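PDB 2VPZ: thiosulfate reductase from Thermus thermophilus, which probably reduces sulfur compounds such as thiosulfate or polysulfide, using a molybdenum bis-molybdopterin guanine dinucleotide centre and a [4Fe-4S] cluster. Local coordinates for residues A[719-724]-A[734-739]. Numbering follows the deposited sequence.
Sequences LQTRYK and LRVNFV. With MGD (2-amino-5,6-dimercapto-7-methyl-3,7,8a,9-tetrahydro-8-oxa-1,3,9,10-tetraaza-anthracen-4-one guanosine dinucleotide), chain I.
The side-chain ND2 of Asn737 donates to two backbone carbonyls at once, Arg722 O across the contact and Leu734 O of its own segment, each 3.0 Å from ND2. The direct hydrogen bonds between the 719-724 loop and the segment leading into strand 738-744 all run from this one carboxamide to backbone atoms. Both acceptors lie near the amide plane. On the other branch, OD1 receives a weak but nearly straight bond from Arg722 N, 3.4 Å away, and both polar groups of the Arg722 backbone are thus read by a single side chain. With CG anti to its own carbonyl carbon (chi1 -68°), Asn737 carries the amide over to the 719-724 loop, beside the inverse gamma turn centred on Gln720. The Gln720 side chain crosses that of Asn737 at about a right angle, CG resting 3.5 Å from Asn737 ND2, and a water that accepts from Gln720 NE2 donates to Leu734 O, giving that carbonyl a further partner. Apolar contacts border the polar centre: Val736 CG1 lies against Tyr723 CA at 4.1 Å, and Leu719 CD2 meets Val739 CG2 at 3.9 Å. With an alanine here in place of Asn737, Arg722 O and Leu734 O would probably lose their ND2 donor and Arg722 N its weak acceptor, leaving the 719-724 loop less firmly held. Both segments contribute to the MGD pockets. Arg735 turns away from the 719-724 loop and grips phosphate oxygen O1B of one MGD, NH2 at 2.9 Å and NH1 more weakly, while Gln720 OE1 bonds weakly to N19 of the other. The Asn737 carboxamide therefore ties together two segments that each touch an MGD, consistent with a part in setting the mutual position of those segments.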
loop_
_atom_site.group_PDB
_atom_site.type_symbol
_atom_site.label_atom_id
_atom_site.label_comp_id
_atom_site.label_asym_id
_atom_site.label_seq_id
_atom_site.Cartn_x
_atom_site.Cartn_y
_atom_site.Cartn_z
ATOM N N LEU A 719 5.206 9.455 44.234
ATOM C CA LEU A 719 5.924 10.659 43.802
ATOM C C LEU A 719 5.064 11.896 43.968
ATOM O O LEU A 719 5.558 13.017 43.884
ATOM C CB LEU A 719 6.349 10.553 42.340
ATOM C CG LEU A 719 7.529 9.648 42.036
ATOM C CD1 LEU A 719 7.505 9.161 40.587
ATOM C CD2 LEU A 719 8.812 10.415 42.327
ATOM N N GLN A 720 3.764 11.676 44.158
ATOM C CA GLN A 720 2.798 12.766 44.330
ATOM C C GLN A 720 2.706 13.092 45.823
ATOM O O GLN A 720 1.800 12.699 46.557
ATOM C CB GLN A 720 1.445 12.385 43.689
ATOM C CG GLN A 720 1.482 12.501 42.148
ATOM C CD GLN A 720 0.712 11.408 41.389
ATOM O OE1 GLN A 720 0.339 10.376 41.957
ATOM N NE2 GLN A 720 0.499 11.629 40.080
ATOM N N THR A 721 3.717 13.825 46.241
ATOM C CA THR A 721 3.905 14.231 47.608
ATOM C C THR A 721 2.995 15.406 48.032
ATOM O O THR A 721 2.478 15.426 49.152
ATOM C CB THR A 721 5.415 14.570 47.824
ATOM O OG1 THR A 721 6.089 13.462 48.386
ATOM C CG2 THR A 721 5.568 15.817 48.676
ATOM N N ARG A 722 2.804 16.342 47.102
ATOM C CA ARG A 722 1.971 17.553 47.274
ATOM C C ARG A 722 0.736 17.539 46.334
ATOM O O ARG A 722 0.687 16.742 45.408
ATOM C CB ARG A 722 2.802 18.819 46.941
ATOM C CG ARG A 722 4.214 18.925 47.574
ATOM C CD ARG A 722 5.085 20.006 46.868
ATOM N NE ARG A 722 6.382 20.325 47.482
ATOM C CZ ARG A 722 7.219 21.282 47.068
ATOM N NH1 ARG A 722 6.903 22.032 46.020
ATOM N NH2 ARG A 722 8.374 21.503 47.705
ATOM N N TYR A 723 -0.254 18.399 46.600
ATOM C CA TYR A 723 -1.455 18.544 45.747
ATOM C C TYR A 723 -2.122 19.926 45.963
ATOM O O TYR A 723 -2.009 20.478 47.053
ATOM C CB TYR A 723 -2.485 17.437 46.020
ATOM C CG TYR A 723 -3.053 17.398 47.421
ATOM C CD1 TYR A 723 -4.192 18.154 47.773
ATOM C CD2 TYR A 723 -2.466 16.606 48.414
ATOM C CE1 TYR A 723 -4.728 18.116 49.076
ATOM C CE2 TYR A 723 -2.976 16.553 49.719
ATOM C CZ TYR A 723 -4.112 17.309 50.054
ATOM O OH TYR A 723 -4.632 17.259 51.339
ATOM N N LYS A 724 -2.754 20.509 44.936
ATOM C CA LYS A 724 -3.443 21.807 45.093
ATOM C C LYS A 724 -4.958 21.555 45.296
ATOM O O LYS A 724 -5.642 21.121 44.370
ATOM C CB LYS A 724 -3.214 22.766 43.896
ATOM C CG LYS A 724 -3.569 24.281 44.165
ATOM C CD LYS A 724 -2.773 25.281 43.297
ATOM C CE LYS A 724 -1.520 25.795 44.025
ATOM N NZ LYS A 724 -0.330 25.980 43.111
ATOM N N LEU A 734 -3.580 16.704 41.260
ATOM C CA LEU A 734 -2.345 15.904 41.231
ATOM C C LEU A 734 -1.181 16.287 40.283
ATOM O O LEU A 734 -0.016 16.037 40.604
ATOM C CB LEU A 734 -2.707 14.415 41.005
ATOM C CG LEU A 734 -3.480 13.666 42.098
ATOM C CD1 LEU A 734 -3.680 12.200 41.668
ATOM C CD2 LEU A 734 -2.735 13.744 43.454
ATOM N N ARG A 735 -1.498 16.900 39.142
ATOM C CA ARG A 735 -0.547 17.293 38.064
ATOM C C ARG A 735 0.305 18.526 38.358
ATOM O O ARG A 735 0.784 19.236 37.477
ATOM C CB ARG A 735 -1.341 17.469 36.740
ATOM C CG ARG A 735 -2.203 16.216 36.468
ATOM C CD ARG A 735 -2.797 15.939 35.065
ATOM N NE ARG A 735 -3.357 14.582 35.087
ATOM C CZ ARG A 735 -4.275 14.053 34.283
ATOM N NH1 ARG A 735 -4.810 14.749 33.302
ATOM N NH2 ARG A 735 -4.688 12.811 34.504
ATOM N N VAL A 736 0.549 18.693 39.633
ATOM C CA VAL A 736 1.229 19.822 40.222
ATOM C C VAL A 736 2.644 19.356 40.721
ATOM O O VAL A 736 3.449 20.150 41.232
ATOM C CB VAL A 736 0.163 20.307 41.304
ATOM C CG1 VAL A 736 0.725 20.289 42.688
ATOM C CG2 VAL A 736 -0.522 21.601 40.869
ATOM N N ASN A 737 2.942 18.070 40.522
ATOM C CA ASN A 737 4.237 17.487 40.911
ATOM C C ASN A 737 5.214 17.472 39.730
ATOM O O ASN A 737 4.817 17.291 38.578
ATOM C CB ASN A 737 4.053 16.069 41.489
ATOM C CG ASN A 737 3.328 16.067 42.844
ATOM O OD1 ASN A 737 3.945 16.259 43.897
ATOM N ND2 ASN A 737 2.007 15.871 42.807
ATOM N N PHE A 738 6.486 17.698 40.039
ATOM C CA PHE A 738 7.573 17.740 39.077
ATOM C C PHE A 738 8.560 16.629 39.437
ATOM O O PHE A 738 8.779 16.320 40.620
ATOM C CB PHE A 738 8.233 19.137 39.102
ATOM C CG PHE A 738 7.241 20.300 38.978
ATOM C CD1 PHE A 738 7.091 21.226 40.012
ATOM C CD2 PHE A 738 6.449 20.453 37.827
ATOM C CE1 PHE A 738 6.149 22.291 39.915
ATOM C CE2 PHE A 738 5.502 21.513 37.707
ATOM C CZ PHE A 738 5.357 22.432 38.755
ATOM N N VAL A 739 9.146 16.035 38.412
ATOM C CA VAL A 739 10.051 14.919 38.567
ATOM C C VAL A 739 11.283 15.046 37.639
ATOM O O VAL A 739 11.177 15.656 36.566
ATOM C CB VAL A 739 9.239 13.621 38.242
ATOM C CG1 VAL A 739 9.345 13.288 36.753
ATOM C CG2 VAL A 739 9.657 12.486 39.139
HETATM P PB MGD I . -7.858 12.140 31.774
HETATM O O1B MGD I . -7.123 12.531 32.995
HETATM O O2B MGD I . -8.819 13.035 31.175
HETATM O O3B MGD I . -8.431 10.752 32.326
HETATM O O3A MGD I . -9.198 8.331 32.493
HETATM P PA MGD I . -9.593 9.740 31.905
HETATM O O1A MGD I . -10.879 10.005 32.536
HETATM O O2A MGD I . -9.691 9.628 30.459
HETATM O "O5'" MGD I . -6.854 11.764 30.645
HETATM C "C5'" MGD I . -5.523 11.250 30.739
HETATM C "C4'" MGD I . -4.859 12.069 29.644
HETATM O "O4'" MGD I . -4.875 13.372 30.202
HETATM C "C3'" MGD I . -3.367 11.791 29.319
HETATM O "O3'" MGD I . -3.157 11.663 27.889
HETATM C "C2'" MGD I . -2.601 13.042 29.819
HETATM O "O2'" MGD I . -1.709 13.475 28.799
HETATM C "C1'" MGD I . -3.687 14.089 29.821
HETATM N N9 MGD I . -3.410 15.422 30.424
HETATM C C8 MGD I . -2.577 15.686 31.480
HETATM N N7 MGD I . -2.545 17.017 31.774
HETATM C C5 MGD I . -3.357 17.627 30.872
HETATM C C6 MGD I . -3.710 19.027 30.559
HETATM O O6 MGD I . -3.269 19.903 31.311
HETATM N N1 MGD I . -4.550 19.277 29.557
HETATM C C2 MGD I . -5.034 18.290 28.755
HETATM N N2 MGD I . -5.896 18.599 27.723
HETATM N N3 MGD I . -4.746 16.969 28.971
HETATM C C4 MGD I . -3.932 16.580 29.990
HETATM C C10 MGD I . -9.317 7.833 33.809
HETATM C C11 MGD I . -10.577 7.030 33.796
HETATM O O11 MGD I . -10.354 5.867 32.985
HETATM C C12 MGD I . -11.181 6.784 35.203
HETATM S S12 MGD I . -11.450 8.046 36.284
HETATM C C13 MGD I . -11.546 5.531 35.657
HETATM S S13 MGD I . -12.316 5.345 37.165
HETATM C C14 MGD I . -11.301 4.304 34.818
HETATM N N15 MGD I . -10.205 3.492 35.197
HETATM C C16 MGD I . -9.581 2.668 34.296
HETATM C C17 MGD I . -8.441 1.737 34.617
HETATM O O17 MGD I . -8.037 1.641 35.809
HETATM N N18 MGD I . -7.914 0.938 33.627
HETATM C C19 MGD I . -8.379 1.090 32.360
HETATM N N19 MGD I . -7.788 0.367 31.428
HETATM N N20 MGD I . -9.380 1.935 31.942
HETATM C C21 MGD I . -10.013 2.688 32.893
HETATM N N22 MGD I . -10.973 3.547 32.593
HETATM C C23 MGD I . -11.240 4.718 33.361
HETATM O O HOH W 1 1.685 14.387 39.141
HETATM O O HOH W 2 5.484 21.433 43.431
#